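Local coordinates for 2-aminomuconate 6-semialdehyde dehydrogenase (Burkholderia cenocepacia, PDB 4U3W), which probably oxidises 2-aminomuconate 6-semialdehyde to 2-aminomuconate with a nicotinamide cofactor, as a member of the aldehyde dehydrogenase family, at residues 43-48 and 387-392; 98-103 and 116-121; 108-113 and 199-204; 195-200 and 224-229. All blocks are in the same frame, centred on the assembly; numbering follows the deposited sequence. Where two conformers were deposited one is given.

Interaction 1 of 4, residues 43-48 and 387-392; sequences SPVDGR and GAFVMP
Phe389 turns its CG away from its own carbonyl carbon, beside its backbone N (chi1 -68°), and this lays the ring alongside Val45. Val45 has CG1 anti to its backbone N (chi1 176°), and CG1 meets the ring at CZ, 4.2 Å away. The Val45 carbonyl oxygen lies at the ring edge, near its plane, with Val45 O 3.6 Å from Phe389 CE2. One hydrogen bond joins the two loops: Ala388 N donates to Pro44 O over 2.9 Å. It is bent, with 138° at the hydrogen. Gly387 sits against the turn without a side chain. Its CA lies close to two carbonyl oxygens, those of Pro44 and Val45, and makes a C-H...O contact with Val45 O at 3.4 Å.

The turn holds its own shape. Ser43 OG accepts from Val45 N, which makes an ST turn. Asp46 OD1 accepts from Arg48 N at 2.9 Å, which makes an Asx turn, and Asp46 OD2 forms a salt bridge with Arg48 NH1. Outside the two loops, Phe380 packs edge-to-face with Phe389, and Arg351 bonds to Gly387 O. The contact is loop-on-loop packing in an aldehyde dehydrogenase fold. It joins the hairpin turn between strands 38-42 and 49-54 to the loop leading into strand 393-396.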
# COMPACT_ATOMS: atom_id res chain seq x y z
N SER A 43 46.52 -10.92 9.36
CA SER A 43 45.97 -9.91 10.28
C SER A 43 46.30 -8.47 9.87
O SER A 43 47.43 -8.15 9.58
CB SER A 43 46.52 -10.15 11.69
OG SER A 43 46.20 -9.02 12.50
N PRO A 44 45.34 -7.56 9.93
CA PRO A 44 45.69 -6.18 9.64
C PRO A 44 46.26 -5.47 10.89
O PRO A 44 46.66 -4.33 10.83
CB PRO A 44 44.35 -5.58 9.23
CG PRO A 44 43.37 -6.34 10.09
CD PRO A 44 43.90 -7.75 10.14
N VAL A 45 46.25 -6.15 12.02
CA VAL A 45 46.82 -5.57 13.25
C VAL A 45 48.35 -5.80 13.32
O VAL A 45 49.10 -4.87 13.64
CB VAL A 45 46.19 -6.15 14.51
CG1 VAL A 45 46.88 -5.59 15.76
CG2 VAL A 45 44.68 -5.82 14.54
N ASP A 46 48.82 -7.02 13.04
CA ASP A 46 50.28 -7.27 13.12
C ASP A 46 50.83 -8.07 11.93
O ASP A 46 52.00 -8.49 11.93
CB ASP A 46 50.65 -7.99 14.43
CG ASP A 46 49.97 -9.36 14.55
OD1 ASP A 46 49.47 -9.91 13.51
OD2 ASP A 46 49.95 -9.89 15.70
N GLY A 47 50.01 -8.31 10.92
CA GLY A 47 50.48 -9.02 9.73
C GLY A 47 50.69 -10.52 9.85
O GLY A 47 51.09 -11.20 8.87
N ARG A 48 50.42 -11.09 11.01
CA ARG A 48 50.63 -12.54 11.20
C ARG A 48 49.62 -13.32 10.35
O ARG A 48 48.52 -12.81 10.08
CB ARG A 48 50.45 -12.93 12.69
CG ARG A 48 48.93 -12.94 13.16
CD ARG A 48 48.68 -12.75 14.68
NE ARG A 48 47.24 -12.85 15.01
CZ ARG A 48 46.46 -11.85 15.44
NH1 ARG A 48 46.95 -10.64 15.65
NH2 ARG A 48 45.16 -12.07 15.69
N GLY A 387 51.28 -4.14 10.88
CA GLY A 387 49.87 -4.03 10.48
C GLY A 387 49.62 -2.82 9.57
O GLY A 387 50.54 -2.33 8.86
N ALA A 388 48.38 -2.34 9.57
CA ALA A 388 47.98 -1.39 8.53
C ALA A 388 47.36 -0.17 9.11
O ALA A 388 46.33 0.31 8.61
CB ALA A 388 46.97 -2.07 7.52
N PHE A 389 47.97 0.36 10.19
CA PHE A 389 47.36 1.53 10.86
C PHE A 389 47.64 2.86 10.18
O PHE A 389 48.73 3.09 9.67
CB PHE A 389 47.86 1.65 12.32
CG PHE A 389 47.38 0.54 13.22
CD1 PHE A 389 46.17 0.67 13.90
CD2 PHE A 389 48.12 -0.63 13.34
CE1 PHE A 389 45.72 -0.32 14.75
CE2 PHE A 389 47.67 -1.66 14.18
CZ PHE A 389 46.44 -1.50 14.88
N VAL A 390 46.64 3.74 10.21
CA VAL A 390 46.90 5.14 9.86
C VAL A 390 46.10 6.02 10.79
O VAL A 390 45.12 5.58 11.40
CB VAL A 390 46.52 5.52 8.41
CG1 VAL A 390 47.29 4.66 7.38
CG2 VAL A 390 45.03 5.39 8.21
N MET A 391 46.57 7.27 10.94
CA MET A 391 45.95 8.19 11.91
C MET A 391 44.72 8.89 11.32
O MET A 391 44.67 9.16 10.11
CB MET A 391 46.96 9.26 12.42
CG MET A 391 48.15 8.73 13.24
SD MET A 391 47.75 7.61 14.60
CE MET A 391 47.23 8.75 15.86
N PRO A 392 43.72 9.20 12.18
CA PRO A 392 42.61 10.06 11.76
C PRO A 392 43.12 11.37 11.17
O PRO A 392 43.97 11.99 11.77
CB PRO A 392 41.85 10.38 13.08
CG PRO A 392 42.40 9.47 14.12
CD PRO A 392 43.74 8.94 13.64

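Interaction 2 of 4, residues 98-103 and 116-121; sequences RFDEFV and QARTLD
Helix segments 99-103 and 116-121 pass 9.9 Å apart at their axes, with their directions 104° apart, and Arg118 meets Phe99, Asp100 and Val103 across the contact. The Arg118 chain bends at its third torsion (chi3 64°), which brings one guanidinium face onto Phe99 CE1. Phe99 CE1 lies over the centre of that face, 3.5 Å from Arg118 CZ. The two planes are 60° apart, so the ring offers a corner to the face and the groups do not stack flat. The next ring carbon, Phe99 CZ, reaches the backbone, 3.4 Å from Arg118 O, which lies at the ring edge.

Asp100 takes the guanidinium edge. Arg118 NH1 donates to Asp100 OD1 over 2.9 Å in a salt bridge. The acceptor is in the guanidinium plane, while the nitrogen comes on the syn side of the carboxylate, tilted out of its plane. A water closes the ring of bonds: it donates to Asp100 OD1 and accepts from Arg118 NH2 at 2.9 Å. Nearer the backbone of Arg118, both methyls of Val103 touch its CG, and Val103 CG1 packs on Ala117 CB at 4.3 Å. Ile122 continues this apolar layer along helix 114-138, against Phe99 and Val103.

The chemistry is split by depth. Val103 and Ala117 are buried, while Asp100 and Arg118 are exposed to solvent. Asp100 OD1 receives two bonds. In the conformer described, Arg118 uses one face and one edge; a second was deposited, so the grip is probably not permanent. Exposure to water probably weakens the ion pair.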
# COMPACT_ATOMS: atom_id res chain seq x y z
N ARG A 98 26.50 -18.76 19.08
CA ARG A 98 27.94 -18.68 18.93
C ARG A 98 28.41 -17.23 18.86
O ARG A 98 29.37 -16.93 18.16
CB ARG A 98 28.38 -19.47 17.68
CG ARG A 98 28.03 -20.97 17.75
CD ARG A 98 28.45 -21.73 16.50
NE ARG A 98 29.91 -21.82 16.39
CZ ARG A 98 30.49 -22.40 15.34
NH1 ARG A 98 29.71 -22.87 14.40
NH2 ARG A 98 31.80 -22.46 15.22
N PHE A 99 27.74 -16.34 19.60
CA PHE A 99 27.94 -14.91 19.42
C PHE A 99 29.39 -14.51 19.63
O PHE A 99 29.97 -13.80 18.79
CB PHE A 99 26.99 -14.12 20.37
CG PHE A 99 27.03 -12.61 20.18
CD1 PHE A 99 27.97 -11.83 20.83
CD2 PHE A 99 26.04 -11.97 19.43
CE1 PHE A 99 27.97 -10.42 20.69
CE2 PHE A 99 26.04 -10.55 19.29
CZ PHE A 99 27.00 -9.80 19.89
N ASP A 100 30.02 -14.99 20.71
CA ASP A 100 31.41 -14.61 20.97
C ASP A 100 32.41 -15.12 19.91
O ASP A 100 33.41 -14.46 19.64
CB ASP A 100 31.85 -15.10 22.35
CG ASP A 100 31.18 -14.32 23.48
OD1 ASP A 100 30.49 -13.31 23.22
OD2 ASP A 100 31.36 -14.71 24.65
N GLU A 101 32.18 -16.30 19.36
CA GLU A 101 33.01 -16.77 18.25
C GLU A 101 32.89 -15.87 17.03
O GLU A 101 33.86 -15.67 16.33
CB GLU A 101 32.59 -18.19 17.81
CG GLU A 101 33.05 -19.31 18.69
CD GLU A 101 32.64 -20.65 18.11
OE1 GLU A 101 33.27 -21.10 17.14
OE2 GLU A 101 31.64 -21.22 18.59
N PHE A 102 31.67 -15.43 16.72
CA PHE A 102 31.47 -14.57 15.55
C PHE A 102 32.21 -13.28 15.75
O PHE A 102 32.89 -12.79 14.85
CB PHE A 102 29.98 -14.31 15.30
CG PHE A 102 29.34 -15.36 14.42
CD1 PHE A 102 28.83 -16.55 14.95
CD2 PHE A 102 29.29 -15.18 13.04
CE1 PHE A 102 28.29 -17.52 14.11
CE2 PHE A 102 28.75 -16.17 12.18
CZ PHE A 102 28.25 -17.31 12.71
N VAL A 103 32.09 -12.74 16.96
CA VAL A 103 32.81 -11.53 17.33
C VAL A 103 34.30 -11.70 17.13
O VAL A 103 34.95 -10.85 16.52
CB VAL A 103 32.48 -11.12 18.80
CG1 VAL A 103 33.38 -9.96 19.26
CG2 VAL A 103 30.99 -10.72 18.88
N GLN A 116 32.73 -2.52 19.39
CA GLN A 116 31.99 -2.09 18.21
C GLN A 116 31.57 -3.32 17.37
O GLN A 116 30.51 -3.33 16.74
CB GLN A 116 32.84 -1.10 17.39
CG GLN A 116 33.16 0.21 18.18
CD GLN A 116 34.41 0.96 17.66
OE1 GLN A 116 34.91 0.69 16.55
NE2 GLN A 116 34.92 1.92 18.46
N ALA A 117 32.42 -4.34 17.36
CA ALA A 117 32.14 -5.57 16.61
C ALA A 117 30.91 -6.25 17.22
O ALA A 117 30.09 -6.84 16.50
CB ALA A 117 33.36 -6.52 16.64
N ARG A 118 30.81 -6.14 18.54
CA ARG A 118 29.71 -6.74 19.27
C ARG A 118 28.40 -6.04 18.93
O ARG A 118 27.41 -6.69 18.56
CB ARG A 118 29.96 -6.69 20.79
CG ARG A 118 31.03 -7.67 21.31
CD ARG A 118 31.07 -7.67 22.88
NE ARG A 118 29.82 -8.15 23.47
CZ ARG A 118 29.53 -9.44 23.68
NH1 ARG A 118 30.39 -10.39 23.34
NH2 ARG A 118 28.36 -9.78 24.21
N THR A 119 28.38 -4.71 19.02
CA THR A 119 27.10 -4.01 18.86
C THR A 119 26.70 -3.60 17.45
O THR A 119 25.52 -3.62 17.13
CB THR A 119 27.07 -2.77 19.73
OG1 THR A 119 28.20 -1.97 19.37
CG2 THR A 119 27.21 -3.17 21.16
N LEU A 120 27.66 -3.28 16.58
CA LEU A 120 27.34 -2.86 15.22
C LEU A 120 27.43 -4.06 14.28
O LEU A 120 26.55 -4.27 13.48
CB LEU A 120 28.26 -1.74 14.74
N ASP A 121 28.47 -4.85 14.36
CA ASP A 121 28.63 -5.93 13.36
C ASP A 121 27.76 -7.18 13.61
O ASP A 121 26.83 -7.49 12.82
CB ASP A 121 30.10 -6.35 13.29
CG ASP A 121 31.02 -5.23 12.71
OD1 ASP A 121 31.18 -5.11 11.48
OD2 ASP A 121 31.62 -4.48 13.50
O HOH W 1 28.20 -12.65 24.48

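Interaction 3 of 4, residues 108-113 and 199-204; sequences ADTGRP and EETPSS
This contact joins the C-terminal end of helix 99-110 to the start of helix 203-214, within the aldehyde dehydrogenase fold. Asp109 carries it. Its carboxylate takes two bonds from Ser203, one to each oxygen. Ser203 OG donates to Asp109 OD1 at 2.8 Å, from the syn side and 21° out of the carboxylate plane. Ser203 N donates to Asp109 OD2 at 2.9 Å, on the syn lone pair of OD2, with 160° at the hydrogen. The first torsion of Ser203 sets OG beside its own N (chi1 -56°), and the two donors can therefore reach the one carboxylate together.

Asp109 OD1 has a second partner in Asn41 of strand 38-42. Pro202 CD packs on Asp109 OD2 at 3.5 Å. Next to Asp109 CB, the methyls Thr110 CG2 and Thr201 CG2 touch at 3.9 Å. Glu200 nearby is a ligand of a magnesium ion that is also bound by Leu42. The buried Asp109 carboxylate thus meets backbone and side-chain donors at a helix start, which would favour its charged form. A water completes the group, donating to Asp109 OD2 at 2.6 Å and accepting from Ser204 N at 2.9 Å.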
# COMPACT_ATOMS: atom_id res chain seq x y z
N ALA A 108 39.30 -10.58 14.33
CA ALA A 108 40.60 -11.09 13.83
C ALA A 108 40.84 -10.66 12.37
O ALA A 108 41.95 -10.23 12.03
CB ALA A 108 40.66 -12.61 13.95
N ASP A 109 39.79 -10.74 11.53
CA ASP A 109 39.86 -10.34 10.12
C ASP A 109 40.00 -8.83 9.90
O ASP A 109 40.71 -8.41 8.98
CB ASP A 109 38.60 -10.81 9.38
CG ASP A 109 38.65 -12.28 8.97
OD1 ASP A 109 39.59 -13.02 9.36
OD2 ASP A 109 37.66 -12.70 8.31
N THR A 110 39.31 -8.03 10.69
CA THR A 110 39.25 -6.59 10.41
C THR A 110 40.00 -5.67 11.38
O THR A 110 40.24 -4.53 11.03
CB THR A 110 37.82 -6.08 10.41
OG1 THR A 110 37.29 -6.17 11.75
CG2 THR A 110 36.99 -6.94 9.40
N GLY A 111 40.37 -6.14 12.56
CA GLY A 111 41.02 -5.29 13.55
C GLY A 111 40.04 -4.38 14.29
O GLY A 111 40.45 -3.52 15.04
N ARG A 112 38.74 -4.58 14.07
CA ARG A 112 37.73 -3.65 14.57
C ARG A 112 37.67 -3.71 16.10
O ARG A 112 37.77 -4.79 16.65
CB ARG A 112 36.34 -3.99 14.00
CG ARG A 112 35.29 -2.87 14.22
CD ARG A 112 34.20 -2.87 13.13
NE ARG A 112 33.04 -2.04 13.51
CZ ARG A 112 33.05 -0.71 13.52
NH1 ARG A 112 34.14 -0.07 13.15
NH2 ARG A 112 31.98 -0.03 13.89
N PRO A 113 37.57 -2.56 16.78
CA PRO A 113 37.53 -2.63 18.25
C PRO A 113 36.41 -3.58 18.74
O PRO A 113 35.29 -3.57 18.17
CB PRO A 113 37.25 -1.17 18.67
CG PRO A 113 37.95 -0.35 17.59
CD PRO A 113 37.71 -1.19 16.28
N GLU A 199 38.09 -11.76 -0.15
CA GLU A 199 39.28 -12.53 0.16
C GLU A 199 39.97 -11.97 1.44
O GLU A 199 40.66 -12.72 2.11
CB GLU A 199 40.29 -12.54 -1.03
CG GLU A 199 40.79 -11.14 -1.45
CD GLU A 199 39.90 -10.45 -2.49
OE1 GLU A 199 38.70 -10.82 -2.67
OE2 GLU A 199 40.39 -9.50 -3.14
N GLU A 200 39.76 -10.70 1.80
CA GLU A 200 40.35 -10.15 3.02
C GLU A 200 39.65 -10.61 4.30
O GLU A 200 40.26 -10.56 5.41
CB GLU A 200 40.28 -8.61 3.03
CG GLU A 200 41.10 -7.92 1.93
CD GLU A 200 42.61 -8.07 2.15
OE1 GLU A 200 43.07 -8.46 3.26
OE2 GLU A 200 43.35 -7.80 1.19
N THR A 201 38.36 -10.95 4.16
CA THR A 201 37.52 -11.23 5.33
C THR A 201 36.65 -12.47 5.17
O THR A 201 35.40 -12.41 5.06
CB THR A 201 36.62 -9.96 5.69
OG1 THR A 201 35.79 -9.62 4.56
CG2 THR A 201 37.53 -8.75 6.00
N PRO A 202 37.31 -13.65 5.18
CA PRO A 202 36.61 -14.92 4.97
C PRO A 202 35.98 -15.55 6.23
O PRO A 202 35.20 -16.48 6.08
CB PRO A 202 37.75 -15.83 4.46
CG PRO A 202 38.99 -15.30 5.19
CD PRO A 202 38.79 -13.80 5.16
N SER A 203 36.39 -15.12 7.43
CA SER A 203 36.17 -15.95 8.63
C SER A 203 34.73 -15.98 9.13
O SER A 203 34.21 -17.07 9.41
CB SER A 203 37.08 -15.49 9.79
OG SER A 203 38.44 -15.54 9.32
N SER A 204 34.10 -14.81 9.28
CA SER A 204 32.72 -14.81 9.79
C SER A 204 31.74 -15.43 8.78
O SER A 204 30.76 -16.09 9.19
CB SER A 204 32.27 -13.39 10.21
OG SER A 204 32.09 -12.49 9.12
O HOH W 2 35.11 -12.12 8.70

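Interaction 4 of 4, residues 195-200 and 224-229; sequences AKPSEE and LIHGHG
Lys196 NZ meets the carbonyl oxygen of Gly227 at 2.6 Å, and this short bond is the centre of the contact. The amine comes from above the carbonyl plane, 36° out of it. It also donates to Pro197 O, at 2.9 Å, and makes a weak, long ion pair with Glu199 OE1. Bends at chi3 and chi4, both 83°, fold the lysine back so that NZ reaches these oxygens. Its CD and CE lie against His228 O.

Glu199 rests on His228. Its CB stands over the centre of the imidazole, 3.9 Å from the ring centroid and 5° off the normal, a CH-pi contact. Pro197 touches both Leu224 and His226: its CD presses on Leu224 CD1 at a tight 3.5 Å, and its CG approaches the His226 ring.

Two waters link the segments. One donates to Pro197 O, accepts from Gly227 N and hydrogen-bonds with His226 ND1 (3.0 Å). The other donates to Glu199 OE2 and accepts from Gly229 N. In a second shell, Glu55 bonds to His228 ND1, Thr206 bonds to His226 NE2, and Phe39 meets the His228 ring edge-to-face.

At the start of the contact, Ile225 N donates to Ala195 O at 3.0 Å, where Ala195 and Leu224 form a parallel beta bridge. Strands 192-196 and 222-224 are thus neighbours in the larger sheet, linked through helix 203-214 in a Rossmann-type beta-alpha-beta crossover. As in relatives, Lys196 probably lies in the cofactor-binding region. Leu224 packs on that helix and on Phe179 of helix 175-188, while Ile225 faces helix 58-76.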
# COMPACT_ATOMS: atom_id res chain seq x y z
N ALA A 195 27.50 -17.53 -2.59
CA ALA A 195 28.00 -16.31 -2.01
C ALA A 195 29.51 -16.33 -1.89
O ALA A 195 30.08 -17.27 -1.36
CB ALA A 195 27.38 -16.08 -0.63
N LYS A 196 30.13 -15.24 -2.32
CA LYS A 196 31.59 -15.13 -2.26
C LYS A 196 32.00 -13.93 -1.43
O LYS A 196 31.88 -12.81 -1.90
CB LYS A 196 32.21 -14.96 -3.64
CG LYS A 196 33.85 -15.10 -3.49
CD LYS A 196 34.61 -14.33 -4.47
CE LYS A 196 34.84 -12.91 -4.16
NZ LYS A 196 35.99 -12.63 -3.27
N PRO A 197 32.47 -14.15 -0.20
CA PRO A 197 32.89 -13.01 0.64
C PRO A 197 34.25 -12.52 0.20
O PRO A 197 34.96 -13.19 -0.60
CB PRO A 197 32.97 -13.60 2.04
CG PRO A 197 33.39 -15.11 1.77
CD PRO A 197 32.68 -15.46 0.45
N SER A 198 34.62 -11.36 0.70
CA SER A 198 35.91 -10.80 0.33
C SER A 198 37.08 -11.70 0.74
O SER A 198 37.05 -12.36 1.79
CB SER A 198 36.10 -9.39 0.93
OG SER A 198 37.43 -8.99 0.64
N GLU A 199 38.09 -11.76 -0.15
CA GLU A 199 39.28 -12.53 0.16
C GLU A 199 39.97 -11.97 1.44
O GLU A 199 40.66 -12.72 2.11
CB GLU A 199 40.29 -12.54 -1.03
CG GLU A 199 40.79 -11.14 -1.45
CD GLU A 199 39.90 -10.45 -2.49
OE1 GLU A 199 38.70 -10.82 -2.67
OE2 GLU A 199 40.39 -9.50 -3.14
N GLU A 200 39.76 -10.70 1.80
CA GLU A 200 40.35 -10.15 3.02
C GLU A 200 39.65 -10.61 4.30
O GLU A 200 40.26 -10.56 5.41
CB GLU A 200 40.28 -8.61 3.03
CG GLU A 200 41.10 -7.92 1.93
CD GLU A 200 42.61 -8.07 2.15
OE1 GLU A 200 43.07 -8.46 3.26
OE2 GLU A 200 43.35 -7.80 1.19
N LEU A 224 28.87 -21.41 -0.08
CA LEU A 224 29.94 -20.44 0.16
C LEU A 224 31.16 -20.80 -0.68
O LEU A 224 31.63 -21.94 -0.64
CB LEU A 224 30.35 -20.45 1.64
CG LEU A 224 31.49 -19.47 1.96
CD1 LEU A 224 30.94 -18.07 1.98
CD2 LEU A 224 31.96 -19.81 3.36
N ILE A 225 31.63 -19.87 -1.48
CA ILE A 225 32.87 -20.09 -2.25
C ILE A 225 33.87 -19.01 -1.90
O ILE A 225 33.52 -17.81 -1.92
CB ILE A 225 32.64 -20.06 -3.77
CG1 ILE A 225 31.68 -18.92 -4.12
CG2 ILE A 225 32.06 -21.40 -4.26
CD1 ILE A 225 31.63 -18.62 -5.64
N HIS A 226 35.09 -19.41 -1.58
CA HIS A 226 36.12 -18.44 -1.28
C HIS A 226 36.98 -18.15 -2.48
O HIS A 226 37.15 -19.01 -3.40
CB HIS A 226 37.03 -18.90 -0.16
CG HIS A 226 36.37 -18.89 1.20
ND1 HIS A 226 35.95 -17.72 1.83
CD2 HIS A 226 36.04 -19.91 2.03
CE1 HIS A 226 35.46 -18.03 3.01
NE2 HIS A 226 35.50 -19.35 3.17
N GLY A 227 37.55 -16.95 -2.46
CA GLY A 227 38.51 -16.62 -3.50
C GLY A 227 38.61 -15.16 -3.79
O GLY A 227 37.98 -14.34 -3.10
N HIS A 228 39.37 -14.84 -4.83
CA HIS A 228 39.57 -13.47 -5.22
C HIS A 228 38.49 -12.98 -6.18
O HIS A 228 37.48 -13.65 -6.35
CB HIS A 228 41.00 -13.32 -5.82
CG HIS A 228 42.05 -13.35 -4.75
ND1 HIS A 228 42.30 -14.49 -4.01
CD2 HIS A 228 42.85 -12.38 -4.24
CE1 HIS A 228 43.25 -14.24 -3.12
NE2 HIS A 228 43.59 -12.96 -3.22
N GLY A 229 38.66 -11.79 -6.73
CA GLY A 229 37.60 -11.14 -7.50
C GLY A 229 37.93 -11.22 -8.99
O GLY A 229 37.58 -12.16 -9.66
O HOH W 3 36.89 -15.48 0.09
O HOH W 4 40.48 -9.95 -5.84

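How the interactions relate
From the N terminus, residues 43-48 open the longest loop, which interaction 1 closes at 387-392; the other three contacts nest inside it. Interaction 2 closes a short loop between consecutive helices 99-110 and 114-138. Interaction 3 starts between its segments and ends at 199-204, so the two cross along the chain. They share helix 99-110, and a salt bridge from Arg112 to Asp121 joins them. Interaction 4 starts from the same residues that finish interaction 3, Glu199 and Glu200, and closes the strand-helix-strand unit at 224-229. Pro44 of interaction 1 packs on Asp109 and Thr110, tying the early hairpin to this core.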